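Local coordinates for Mll7089 protein (Mesorhizobium loti, PDB 2OZ8), which is of unknown function but is probably a magnesium-dependent hydro-lyase related to mandelate racemase, at residues S6-T11 against S65-E70; A35-S40 against K353-W358; V45-I50 against P344-V349; A82-V87 against A109-A114. All coordinates share one frame; numbering follows the deposited sequence.

Interaction 1: S6-T11 against S65-E70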
loop_
_atom_site.group_PDB
_atom_site.type_symbol
_atom_site.label_atom_id
_atom_site.label_comp_id
_atom_site.label_asym_id
_atom_site.label_seq_id
_atom_site.Cartn_x
_atom_site.Cartn_y
_atom_site.Cartn_z
ATOM N N SER A 6 -36.300 22.712 -29.977
ATOM C CA SER A 6 -37.627 22.326 -30.458
ATOM C C SER A 6 -37.705 21.047 -31.289
ATOM O O SER A 6 -38.612 20.255 -31.090
ATOM C CB SER A 6 -38.307 23.460 -31.200
ATOM O OG SER A 6 -37.353 24.303 -31.801
ATOM N N HIS A 7 -36.776 20.866 -32.227
ATOM C CA HIS A 7 -36.763 19.701 -33.108
ATOM C C HIS A 7 -35.346 19.094 -33.197
ATOM O O HIS A 7 -34.357 19.756 -32.853
ATOM C CB HIS A 7 -37.201 20.068 -34.544
ATOM C CG HIS A 7 -38.318 21.064 -34.635
ATOM N ND1 HIS A 7 -39.636 20.694 -34.800
ATOM C CD2 HIS A 7 -38.309 22.420 -34.631
ATOM C CE1 HIS A 7 -40.394 21.773 -34.880
ATOM N NE2 HIS A 7 -39.612 22.835 -34.785
ATOM N N PHE A 8 -35.266 17.849 -33.683
ATOM C CA PHE A 8 -34.026 17.228 -34.076
ATOM C C PHE A 8 -34.113 16.630 -35.490
ATOM O O PHE A 8 -35.187 16.280 -35.950
ATOM C CB PHE A 8 -33.596 16.177 -33.044
ATOM C CG PHE A 8 -34.286 14.870 -33.183
ATOM C CD1 PHE A 8 -33.857 13.947 -34.125
ATOM C CD2 PHE A 8 -35.361 14.555 -32.366
ATOM C CE1 PHE A 8 -34.512 12.691 -34.275
ATOM C CE2 PHE A 8 -36.039 13.315 -32.494
ATOM C CZ PHE A 8 -35.610 12.380 -33.466
ATOM N N ARG A 9 -32.978 16.457 -36.165
ATOM C CA ARG A 9 -32.978 15.947 -37.537
ATOM C C ARG A 9 -31.837 14.934 -37.691
ATOM O O ARG A 9 -30.716 15.217 -37.275
ATOM C CB ARG A 9 -32.792 17.133 -38.478
ATOM C CG ARG A 9 -33.274 17.010 -39.946
ATOM C CD ARG A 9 -32.882 18.332 -40.745
ATOM N NE ARG A 9 -33.616 19.542 -40.294
ATOM C CZ ARG A 9 -33.088 20.727 -39.930
ATOM N NH1 ARG A 9 -31.773 20.956 -39.937
ATOM N NH2 ARG A 9 -33.913 21.712 -39.557
ATOM N N ILE A 10 -32.108 13.754 -38.256
ATOM C CA ILE A 10 -31.059 12.765 -38.488
ATOM C C ILE A 10 -30.828 12.492 -39.975
ATOM O O ILE A 10 -31.739 12.069 -40.703
ATOM C CB ILE A 10 -31.332 11.430 -37.773
ATOM C CG1 ILE A 10 -31.677 11.630 -36.275
ATOM C CG2 ILE A 10 -30.133 10.431 -37.981
ATOM C CD1 ILE A 10 -30.503 11.859 -35.358
ATOM N N THR A 11 -29.607 12.702 -40.443
ATOM C CA THR A 11 -29.308 12.358 -41.817
ATOM C C THR A 11 -28.279 11.253 -41.878
ATOM O O THR A 11 -27.134 11.449 -41.455
ATOM C CB THR A 11 -28.826 13.572 -42.624
ATOM O OG1 THR A 11 -29.711 14.668 -42.396
ATOM C CG2 THR A 11 -28.851 13.255 -44.069
ATOM N N SER A 65 -36.153 6.915 -34.373
ATOM C CA SER A 65 -37.047 6.383 -33.364
ATOM C C SER A 65 -36.345 6.116 -32.038
ATOM O O SER A 65 -36.908 6.330 -30.982
ATOM C CB SER A 65 -37.732 5.130 -33.884
ATOM O OG SER A 65 -38.585 5.507 -34.980
ATOM N N VAL A 66 -35.107 5.668 -32.093
ATOM C CA VAL A 66 -34.340 5.403 -30.894
ATOM C C VAL A 66 -33.957 6.736 -30.243
ATOM O O VAL A 66 -34.176 6.938 -29.057
ATOM C CB VAL A 66 -33.129 4.524 -31.229
ATOM C CG1 VAL A 66 -32.229 4.354 -30.040
ATOM C CG2 VAL A 66 -33.621 3.153 -31.740
ATOM N N PHE A 67 -33.422 7.668 -31.021
ATOM C CA PHE A 67 -33.124 8.995 -30.465
ATOM C C PHE A 67 -34.340 9.649 -29.804
ATOM O O PHE A 67 -34.217 10.109 -28.667
ATOM C CB PHE A 67 -32.514 9.919 -31.519
ATOM C CG PHE A 67 -31.918 11.175 -30.957
ATOM C CD1 PHE A 67 -30.603 11.194 -30.484
ATOM C CD2 PHE A 67 -32.648 12.366 -30.928
ATOM C CE1 PHE A 67 -30.009 12.408 -29.993
ATOM C CE2 PHE A 67 -32.049 13.575 -30.399
ATOM C CZ PHE A 67 -30.735 13.577 -29.951
ATOM N N GLU A 68 -35.492 9.669 -30.497
ATOM C CA GLU A 68 -36.754 10.205 -29.942
ATOM C C GLU A 68 -37.129 9.559 -28.603
ATOM O O GLU A 68 -37.511 10.238 -27.674
ATOM C CB GLU A 68 -37.931 10.112 -30.941
ATOM C CG GLU A 68 -39.070 11.125 -30.648
ATOM C CD GLU A 68 -39.975 11.469 -31.869
ATOM O OE1 GLU A 68 -41.236 11.437 -31.692
ATOM O OE2 GLU A 68 -39.447 11.788 -32.995
ATOM N N HIS A 69 -36.988 8.242 -28.512
ATOM C CA HIS A 69 -37.355 7.521 -27.313
ATOM C C HIS A 69 -36.328 7.647 -26.198
ATOM O O HIS A 69 -36.691 7.735 -25.027
ATOM C CB HIS A 69 -37.615 6.036 -27.623
ATOM C CG HIS A 69 -38.252 5.286 -26.480
ATOM N ND1 HIS A 69 -37.526 4.502 -25.601
ATOM C CD2 HIS A 69 -39.542 5.233 -26.056
ATOM C CE1 HIS A 69 -38.345 3.979 -24.702
ATOM N NE2 HIS A 69 -39.572 4.405 -24.958
ATOM N N GLU A 70 -35.048 7.657 -26.538
ATOM C CA GLU A 70 -34.021 7.509 -25.508
ATOM C C GLU A 70 -33.391 8.798 -25.022
ATOM O O GLU A 70 -33.176 8.967 -23.811
ATOM C CB GLU A 70 -32.962 6.527 -25.982
ATOM C CG GLU A 70 -33.590 5.160 -26.210
ATOM C CD GLU A 70 -32.659 4.111 -26.723
ATOM O OE1 GLU A 70 -31.414 4.335 -26.739
ATOM O OE2 GLU A 70 -33.195 3.050 -27.125
#
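With CG of Phe8 set between its own backbone N and carbonyl carbon (chi1 81°) and CG of Phe67 swung anti to its N (chi1 -167°), the two phenyl rings meet as a T-shaped, edge-to-face pair. This is where helix 60-70 lies against strand 5-17 of the antiparallel sheet in the N-terminal capping domain, as in other enolase-superfamily members. The edge of Phe67 is presented to the face of Phe8: CD2 of Phe67 stands 3.5 Å above the Phe8 ring plane, over its centre. The centroids are 4.8 Å apart and the planes meet at 59°, so the stack is tilted rather than perpendicular. CE2 of Phe67 follows CD2 across the ring and comes within 4.0 Å of Phe8 CB. No hydrogen bond joins residues 6-11 to 65-70; the contact rests on apolar packing with a polar margin at Glu68, whose side chain crosses Phe8 at about a right angle. The aromatic pairing reaches further, since Phe8 also meets Trp72 edge-to-face and Phe67 does the same with Phe102. At the exposed margin, the carboxylate plane of Glu68 stands steeply to the Phe8 ring, with OE2 lying 3.8 Å from Phe8 CE2.

Interaction 2: A35-S40 against K353-W358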
loop_
_atom_site.group_PDB
_atom_site.type_symbol
_atom_site.label_atom_id
_atom_site.label_comp_id
_atom_site.label_asym_id
_atom_site.label_seq_id
_atom_site.Cartn_x
_atom_site.Cartn_y
_atom_site.Cartn_z
ATOM N N ALA A 35 -25.621 12.594 -39.320
ATOM C CA ALA A 35 -25.579 13.933 -38.777
ATOM C C ALA A 35 -26.776 14.083 -37.880
ATOM O O ALA A 35 -27.857 13.643 -38.205
ATOM C CB ALA A 35 -25.583 14.969 -39.888
ATOM N N LEU A 36 -26.540 14.657 -36.713
ATOM C CA LEU A 36 -27.548 14.908 -35.731
ATOM C C LEU A 36 -27.621 16.416 -35.668
ATOM O O LEU A 36 -26.615 17.090 -35.426
ATOM C CB LEU A 36 -27.126 14.327 -34.379
ATOM C CG LEU A 36 -27.952 14.814 -33.177
ATOM C CD1 LEU A 36 -29.387 14.316 -33.272
ATOM C CD2 LEU A 36 -27.298 14.415 -31.842
ATOM N N GLU A 37 -28.804 16.952 -35.960
ATOM C CA GLU A 37 -28.984 18.394 -35.927
ATOM C C GLU A 37 -29.998 18.700 -34.863
ATOM O O GLU A 37 -31.083 18.086 -34.821
ATOM C CB GLU A 37 -29.410 18.951 -37.256
ATOM C CG GLU A 37 -28.278 19.117 -38.274
ATOM C CD GLU A 37 -28.815 19.471 -39.660
ATOM O OE1 GLU A 37 -28.384 20.479 -40.248
ATOM O OE2 GLU A 37 -29.694 18.742 -40.150
ATOM N N LEU A 38 -29.595 19.595 -33.960
ATOM C CA LEU A 38 -30.470 20.002 -32.869
ATOM C C LEU A 38 -30.854 21.456 -33.113
ATOM O O LEU A 38 -29.992 22.317 -33.175
ATOM C CB LEU A 38 -29.794 19.800 -31.514
ATOM C CG LEU A 38 -29.334 18.392 -31.114
ATOM C CD1 LEU A 38 -28.515 18.395 -29.782
ATOM C CD2 LEU A 38 -30.519 17.408 -31.089
ATOM N N VAL A 39 -32.153 21.692 -33.283
ATOM C CA VAL A 39 -32.701 23.007 -33.658
ATOM C C VAL A 39 -33.337 23.644 -32.459
ATOM O O VAL A 39 -34.146 23.010 -31.788
ATOM C CB VAL A 39 -33.781 22.884 -34.784
ATOM C CG1 VAL A 39 -34.066 24.232 -35.394
ATOM C CG2 VAL A 39 -33.319 21.900 -35.920
ATOM N N SER A 40 -32.954 24.887 -32.157
ATOM C CA SER A 40 -33.664 25.632 -31.110
ATOM C C SER A 40 -34.747 26.520 -31.700
ATOM O O SER A 40 -34.885 26.615 -32.913
ATOM C CB SER A 40 -32.709 26.429 -30.208
ATOM O OG SER A 40 -32.452 27.721 -30.724
ATOM N N LYS A 353 -25.786 20.443 -50.568
ATOM C CA LYS A 353 -25.514 19.588 -51.713
ATOM C C LYS A 353 -25.241 18.174 -51.233
ATOM O O LYS A 353 -25.774 17.205 -51.796
ATOM C CB LYS A 353 -24.334 20.097 -52.536
ATOM C CG LYS A 353 -24.621 21.393 -53.313
ATOM C CD LYS A 353 -23.324 22.020 -53.923
ATOM C CE LYS A 353 -23.571 23.503 -54.345
ATOM N NZ LYS A 353 -22.302 24.309 -54.386
ATOM N N ALA A 354 -24.443 18.047 -50.174
ATOM C CA ALA A 354 -24.096 16.732 -49.623
ATOM C C ALA A 354 -25.279 15.964 -49.075
ATOM O O ALA A 354 -25.415 14.794 -49.374
ATOM C CB ALA A 354 -22.984 16.845 -48.560
ATOM N N ARG A 355 -26.126 16.615 -48.282
ATOM C CA ARG A 355 -27.358 16.009 -47.812
ATOM C C ARG A 355 -28.294 15.483 -48.943
ATOM O O ARG A 355 -29.137 14.607 -48.697
ATOM C CB ARG A 355 -28.096 16.996 -46.914
ATOM C CG ARG A 355 -29.360 16.419 -46.238
ATOM C CD ARG A 355 -30.237 17.485 -45.579
ATOM N NE ARG A 355 -29.557 18.109 -44.442
ATOM C CZ ARG A 355 -29.725 19.379 -44.090
ATOM N NH1 ARG A 355 -30.560 20.148 -44.785
ATOM N NH2 ARG A 355 -29.064 19.888 -43.060
ATOM N N GLY A 356 -28.147 16.008 -50.168
ATOM C CA GLY A 356 -28.926 15.552 -51.337
ATOM C C GLY A 356 -28.296 14.403 -52.114
ATOM O O GLY A 356 -28.928 13.390 -52.363
ATOM N N GLU A 357 -27.028 14.558 -52.482
ATOM C CA GLU A 357 -26.307 13.520 -53.228
ATOM C C GLU A 357 -26.025 12.305 -52.373
ATOM O O GLU A 357 -26.187 11.171 -52.842
ATOM C CB GLU A 357 -25.005 14.077 -53.847
ATOM C CG GLU A 357 -25.280 15.148 -54.948
ATOM C CD GLU A 357 -24.022 15.904 -55.444
ATOM O OE1 GLU A 357 -22.904 15.702 -54.866
ATOM O OE2 GLU A 357 -24.172 16.696 -56.426
ATOM N N TRP A 358 -25.654 12.526 -51.109
ATOM C CA TRP A 358 -25.054 11.445 -50.309
ATOM C C TRP A 358 -25.927 10.801 -49.234
ATOM O O TRP A 358 -25.525 9.790 -48.615
ATOM C CB TRP A 358 -23.685 11.860 -49.763
ATOM C CG TRP A 358 -22.639 12.026 -50.852
ATOM C CD1 TRP A 358 -22.144 13.214 -51.356
ATOM C CD2 TRP A 358 -21.960 10.976 -51.571
ATOM N NE1 TRP A 358 -21.205 12.956 -52.338
ATOM C CE2 TRP A 358 -21.073 11.599 -52.487
ATOM C CE3 TRP A 358 -21.996 9.568 -51.509
ATOM C CZ2 TRP A 358 -20.240 10.869 -53.322
ATOM C CZ3 TRP A 358 -21.183 8.843 -52.339
ATOM C CH2 TRP A 358 -20.322 9.487 -53.245
#
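A salt bridge joins strand 27-40 of the N-terminal antiparallel sheet to helix 352-357, which follows the barrel in sequence. Glu37, buried on the strand, and Arg355, on the helix, send their side chains toward each other from opposite directions. NH2 of Arg355 lies 3.0 Å from Glu37 OE1 and 3.2 Å from Glu37 OE2, so a single guanidinium nitrogen faces both carboxylate oxygens. The carboxylate stands at the guanidinium edge, but the two planes are turned 50° apart, which rules out a flat, two-pronged pairing. Arg355 gets there by leaving the helix with CG anti to its backbone N (chi1 -174°) and then bending at chi3 (-66°), while Glu37 runs extended beyond CG. Each charge has a second mate: Arg9 NH1 on the neighbouring strand bridges to Glu37 OE2, and Glu352 OE1 takes Arg355 NH1. A glutamine in place of Glu37 would probably deprive Arg9 and Arg355 of the charge they share, leaving Arg355 to its bridge with Glu352. The four residues form a chain of alternating sign, Arg9-Glu37-Arg355-Glu352, a networked salt bridge that here joins the capping domain's sheet to the helix after the barrel.

Interaction 3: V45-I50 against P344-V349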
loop_
_atom_site.group_PDB
_atom_site.type_symbol
_atom_site.label_atom_id
_atom_site.label_comp_id
_atom_site.label_asym_id
_atom_site.label_seq_id
_atom_site.Cartn_x
_atom_site.Cartn_y
_atom_site.Cartn_z
ATOM N N VAL A 45 -28.949 26.007 -35.165
ATOM C CA VAL A 45 -28.835 24.575 -35.264
ATOM C C VAL A 45 -27.470 24.193 -34.727
ATOM O O VAL A 45 -26.471 24.853 -35.024
ATOM C CB VAL A 45 -28.972 24.104 -36.735
ATOM C CG1 VAL A 45 -28.750 22.626 -36.854
ATOM C CG2 VAL A 45 -30.366 24.470 -37.306
ATOM N N GLY A 46 -27.450 23.142 -33.918
ATOM C CA GLY A 46 -26.230 22.470 -33.546
ATOM C C GLY A 46 -26.060 21.153 -34.281
ATOM O O GLY A 46 -27.002 20.351 -34.441
ATOM N N LEU A 47 -24.829 20.908 -34.705
ATOM C CA LEU A 47 -24.537 19.717 -35.441
ATOM C C LEU A 47 -23.519 18.791 -34.701
ATOM O O LEU A 47 -22.501 19.249 -34.169
ATOM C CB LEU A 47 -24.046 20.151 -36.829
ATOM C CG LEU A 47 -23.348 19.148 -37.744
ATOM C CD1 LEU A 47 -24.371 18.184 -38.375
ATOM C CD2 LEU A 47 -22.465 19.897 -38.799
ATOM N N GLY A 48 -23.799 17.493 -34.680
ATOM C CA GLY A 48 -22.772 16.508 -34.367
ATOM C C GLY A 48 -22.997 15.202 -35.107
ATOM O O GLY A 48 -24.014 15.043 -35.766
ATOM N N PHE A 49 -22.065 14.261 -34.939
ATOM C CA PHE A 49 -21.927 13.039 -35.734
ATOM C C PHE A 49 -21.981 11.743 -34.989
ATOM O O PHE A 49 -21.237 11.530 -34.027
ATOM C CB PHE A 49 -20.633 13.111 -36.542
ATOM C CG PHE A 49 -20.638 14.258 -37.521
ATOM C CD1 PHE A 49 -21.354 14.171 -38.699
ATOM C CD2 PHE A 49 -20.000 15.438 -37.225
ATOM C CE1 PHE A 49 -21.380 15.246 -39.572
ATOM C CE2 PHE A 49 -20.024 16.519 -38.115
ATOM C CZ PHE A 49 -20.687 16.433 -39.253
ATOM N N ILE A 50 -22.844 10.850 -35.475
ATOM C CA ILE A 50 -23.062 9.569 -34.839
ATOM C C ILE A 50 -22.335 8.600 -35.725
ATOM O O ILE A 50 -22.792 8.284 -36.790
ATOM C CB ILE A 50 -24.583 9.245 -34.762
ATOM C CG1 ILE A 50 -25.327 10.315 -33.977
ATOM C CG2 ILE A 50 -24.825 7.882 -34.209
ATOM C CD1 ILE A 50 -26.808 10.402 -34.324
ATOM N N PRO A 344 -19.118 31.161 -35.669
ATOM C CA PRO A 344 -19.819 30.677 -34.477
ATOM C C PRO A 344 -19.977 29.179 -34.436
ATOM O O PRO A 344 -19.940 28.520 -35.480
ATOM C CB PRO A 344 -21.200 31.346 -34.576
ATOM C CG PRO A 344 -21.397 31.626 -36.031
ATOM C CD PRO A 344 -20.023 31.934 -36.564
ATOM N N GLY A 345 -20.171 28.646 -33.229
ATOM C CA GLY A 345 -20.175 27.212 -33.057
ATOM C C GLY A 345 -18.792 26.623 -33.261
ATOM O O GLY A 345 -17.740 27.295 -33.052
ATOM N N HIS A 346 -18.786 25.350 -33.625
ATOM C CA HIS A 346 -17.543 24.679 -33.947
ATOM C C HIS A 346 -17.108 24.959 -35.398
ATOM O O HIS A 346 -16.055 24.519 -35.824
ATOM C CB HIS A 346 -17.564 23.173 -33.611
ATOM C CG HIS A 346 -18.746 22.414 -34.130
ATOM N ND1 HIS A 346 -19.229 22.544 -35.419
ATOM C CD2 HIS A 346 -19.519 21.474 -33.532
ATOM C CE1 HIS A 346 -20.248 21.714 -35.588
ATOM N NE2 HIS A 346 -20.454 21.065 -34.451
ATOM N N GLY A 347 -17.944 25.697 -36.137
ATOM C CA GLY A 347 -17.664 26.129 -37.510
ATOM C C GLY A 347 -18.022 25.083 -38.543
ATOM O O GLY A 347 -17.743 25.274 -39.709
ATOM N N LEU A 348 -18.588 23.938 -38.141
ATOM C CA LEU A 348 -18.931 22.923 -39.134
ATOM C C LEU A 348 -20.413 23.032 -39.415
ATOM O O LEU A 348 -21.253 23.004 -38.505
ATOM C CB LEU A 348 -18.494 21.499 -38.742
ATOM C CG LEU A 348 -16.985 21.280 -38.472
ATOM C CD1 LEU A 348 -16.753 19.964 -37.725
ATOM C CD2 LEU A 348 -16.038 21.411 -39.755
ATOM N N VAL A 349 -20.728 23.201 -40.698
ATOM C CA VAL A 349 -22.130 23.251 -41.151
ATOM C C VAL A 349 -22.311 22.281 -42.278
ATOM O O VAL A 349 -21.558 22.297 -43.219
ATOM C CB VAL A 349 -22.573 24.688 -41.630
ATOM C CG1 VAL A 349 -24.031 24.643 -42.111
ATOM C CG2 VAL A 349 -22.393 25.729 -40.535
#
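One hydrogen bond crosses this contact, from the imidazole of His346 to the backbone carbonyl of Leu47 on strand 45-52. NE2 of His346 donates to Leu47 O over 2.8 Å, and the N-H...O angle of 174° makes it nearly straight. The oxygen lies almost exactly in the imidazole plane, whereas the donor is tilted 22° from the carbonyl plane. The other ring nitrogen works within its own loop: ND1 of His346 accepts from Leu348 N at 3.1 Å, again close to the ring plane. With chi1 at 50°, CG sits between backbone N and carbonyl carbon, and this torsion turns the ring edge so that ND1 meets Leu348 N while NE2 points to Leu47 O. The backbone here makes a type II' turn from Pro344 to Gly347, with Gly345 at positive phi.

The apolar pair is Leu47 CD2 against Leu348 CB, 4.3 Å apart. The same methyl packs by van der Waals contact on the backbone, 3.3 Å from Leu348 O and 4.1 Å from Val349 CA. Asp112 of helix 103-118 braces both sides, accepting from Leu47 N and from His346 N.

A phenylalanine in place of His346 would probably leave Leu47 O and Leu348 N without their ring partners inside a buried contact. Donating through NE2 while accepting at ND1 is consistent with the NE2-H tautomer, and a bond at each nitrogen fixes the ring's rotation.

Interaction 4: A82-V87 against A109-A114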
loop_
_atom_site.group_PDB
_atom_site.type_symbol
_atom_site.label_atom_id
_atom_site.label_comp_id
_atom_site.label_asym_id
_atom_site.label_seq_id
_atom_site.Cartn_x
_atom_site.Cartn_y
_atom_site.Cartn_z
ATOM N N ALA A 82 -27.623 25.413 -20.802
ATOM C CA ALA A 82 -27.931 24.848 -19.492
ATOM C C ALA A 82 -27.565 23.376 -19.458
ATOM O O ALA A 82 -26.999 22.899 -18.502
ATOM C CB ALA A 82 -29.430 25.048 -19.118
ATOM N N LEU A 83 -27.901 22.650 -20.511
ATOM C CA LEU A 83 -27.752 21.217 -20.510
ATOM C C LEU A 83 -26.305 20.787 -20.417
ATOM O O LEU A 83 -26.018 19.820 -19.757
ATOM C CB LEU A 83 -28.386 20.633 -21.769
ATOM C CG LEU A 83 -29.906 20.634 -21.804
ATOM C CD1 LEU A 83 -30.314 20.294 -23.220
ATOM C CD2 LEU A 83 -30.481 19.627 -20.873
ATOM N N VAL A 84 -25.410 21.496 -21.101
ATOM C CA VAL A 84 -23.990 21.177 -21.100
ATOM C C VAL A 84 -23.343 21.389 -19.719
ATOM O O VAL A 84 -22.203 20.985 -19.496
ATOM C CB VAL A 84 -23.164 22.010 -22.187
ATOM C CG1 VAL A 84 -23.633 21.682 -23.615
ATOM C CG2 VAL A 84 -23.192 23.492 -21.902
ATOM N N HIS A 85 -24.058 22.026 -18.795
ATOM C CA HIS A 85 -23.474 22.213 -17.450
ATOM C C HIS A 85 -23.955 21.181 -16.490
ATOM O O HIS A 85 -23.369 21.021 -15.437
ATOM C CB HIS A 85 -23.694 23.617 -16.883
ATOM C CG HIS A 85 -22.873 24.650 -17.569
ATOM N ND1 HIS A 85 -23.422 25.607 -18.379
ATOM C CD2 HIS A 85 -21.537 24.848 -17.607
ATOM C CE1 HIS A 85 -22.459 26.369 -18.876
ATOM N NE2 HIS A 85 -21.304 25.925 -18.426
ATOM N N ARG A 86 -24.996 20.455 -16.873
ATOM C CA ARG A 86 -25.583 19.506 -15.962
ATOM C C ARG A 86 -24.544 18.521 -15.464
ATOM O O ARG A 86 -23.724 18.038 -16.243
ATOM C CB ARG A 86 -26.719 18.743 -16.626
ATOM C CG ARG A 86 -27.533 17.906 -15.627
ATOM C CD ARG A 86 -28.902 17.732 -16.254
ATOM N NE ARG A 86 -29.714 18.948 -16.188
ATOM C CZ ARG A 86 -30.896 19.061 -16.751
ATOM N NH1 ARG A 86 -31.370 18.043 -17.461
ATOM N NH2 ARG A 86 -31.595 20.181 -16.596
ATOM N N VAL A 87 -24.595 18.280 -14.156
ATOM C CA VAL A 87 -23.889 17.203 -13.462
ATOM C C VAL A 87 -24.917 16.137 -13.115
ATOM O O VAL A 87 -25.864 16.418 -12.363
ATOM C CB VAL A 87 -23.258 17.697 -12.130
ATOM C CG1 VAL A 87 -22.713 16.530 -11.352
ATOM C CG2 VAL A 87 -22.157 18.658 -12.392
ATOM N N ALA A 109 -23.140 18.576 -30.720
ATOM C CA ALA A 109 -24.278 19.380 -31.181
ATOM C C ALA A 109 -24.755 20.387 -30.128
ATOM O O ALA A 109 -24.952 21.558 -30.450
ATOM C CB ALA A 109 -25.403 18.503 -31.602
ATOM N N LEU A 110 -24.898 19.952 -28.875
ATOM C CA LEU A 110 -25.248 20.885 -27.765
ATOM C C LEU A 110 -24.288 22.065 -27.603
ATOM O O LEU A 110 -24.743 23.216 -27.528
ATOM C CB LEU A 110 -25.405 20.152 -26.424
ATOM C CG LEU A 110 -26.622 19.257 -26.263
ATOM C CD1 LEU A 110 -26.608 18.630 -24.904
ATOM C CD2 LEU A 110 -27.932 20.099 -26.540
ATOM N N TRP A 111 -22.982 21.802 -27.563
ATOM C CA TRP A 111 -21.992 22.909 -27.509
ATOM C C TRP A 111 -21.881 23.796 -28.757
ATOM O O TRP A 111 -21.565 24.960 -28.679
ATOM C CB TRP A 111 -20.592 22.391 -27.172
ATOM C CG TRP A 111 -20.404 21.962 -25.769
ATOM C CD1 TRP A 111 -20.558 20.690 -25.263
ATOM C CD2 TRP A 111 -20.049 22.794 -24.666
ATOM N NE1 TRP A 111 -20.282 20.685 -23.923
ATOM C CE2 TRP A 111 -19.967 21.966 -23.528
ATOM C CE3 TRP A 111 -19.786 24.169 -24.521
ATOM C CZ2 TRP A 111 -19.612 22.468 -22.260
ATOM C CZ3 TRP A 111 -19.440 24.661 -23.245
ATOM C CH2 TRP A 111 -19.357 23.810 -22.151
ATOM N N ASP A 112 -22.087 23.221 -29.914
ATOM C CA ASP A 112 -22.151 23.992 -31.145
ATOM C C ASP A 112 -23.323 25.023 -31.060
ATOM O O ASP A 112 -23.166 26.225 -31.291
ATOM C CB ASP A 112 -22.387 23.009 -32.295
ATOM C CG ASP A 112 -22.366 23.682 -33.645
ATOM O OD1 ASP A 112 -21.583 24.637 -33.790
ATOM O OD2 ASP A 112 -23.129 23.256 -34.538
ATOM N N LEU A 113 -24.502 24.505 -30.738
ATOM C CA LEU A 113 -25.669 25.304 -30.491
ATOM C C LEU A 113 -25.473 26.354 -29.394
ATOM O O LEU A 113 -25.835 27.503 -29.602
ATOM C CB LEU A 113 -26.860 24.387 -30.198
ATOM C CG LEU A 113 -28.217 25.022 -29.916
ATOM C CD1 LEU A 113 -28.591 26.066 -30.979
ATOM C CD2 LEU A 113 -29.173 23.884 -29.903
ATOM N N ALA A 114 -24.901 25.978 -28.252
ATOM C CA ALA A 114 -24.637 26.920 -27.149
ATOM C C ALA A 114 -23.718 28.049 -27.525
ATOM O O ALA A 114 -23.941 29.194 -27.156
ATOM C CB ALA A 114 -24.082 26.199 -25.935
#
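Val84 presses its branched side chain onto the indole face of Trp111, and this is the tight half of the contact. CG1 of Val84 sits over the five-membered ring, 3.5 Å from its centroid and 11° off the normal, a CH-pi contact made almost straight down. CB stands 3.5 Å from Trp111 CE2, and CG2 reaches out over the six-membered ring, 3.7 Å from CZ2, so the valine spreads along the bicycle instead of touching at one point. CG1, anti to the carbonyl carbon of Val84 (chi1 -63°), also lies 3.7 Å from Leu110 CB and fills the angle between Leu110 and Trp111. Trp111 NE1 is hydrogen-bonded to Thr277 OG1, which helps fix the indole.

Leu83 makes the looser half. Its CD1 is 4.1 Å from Leu110 CD2, the two side chains crossing obliquely, and Leu83 itself remains partly exposed. His85, also partly exposed, meets a third subunit: its NE2 is hydrogen-bonded to NE2 of His85 in that neighbouring subunit, whose His85 also packs edge-to-face with Trp111.

The contact therefore joins helix 80-83 and the type I turn Leu83-Arg86 to helix 103-118 of the capping domain. Leu5 of strand 5-17 touches both Leu83 and Leu110, while helix 276-289 of the barrel supplies Thr277 and Val276 beside Trp111.

Overall arrangement
Three of the four contacts share the N-terminal antiparallel sheet: interaction 1 uses strand 5-17, interaction 2 its neighbour 27-40 and interaction 3 the next strand, 45-52. The centres of interactions 2 and 3 lie about 10 Å apart, those of 1 and 2 about 13 Å. Interaction 4 belongs to helix 103-118, which packs on the sheet through Leu38 and reaches interaction 3 through Asp112, with centres about 12 Å apart. Along the chain, interaction 1 closes before 4 opens; 4 is nested within 3, and 3 within 2. Interactions 2 and 3 thus tie the capping domain to chain some 300 residues later, while 1 and 4 pack helices and turns within it.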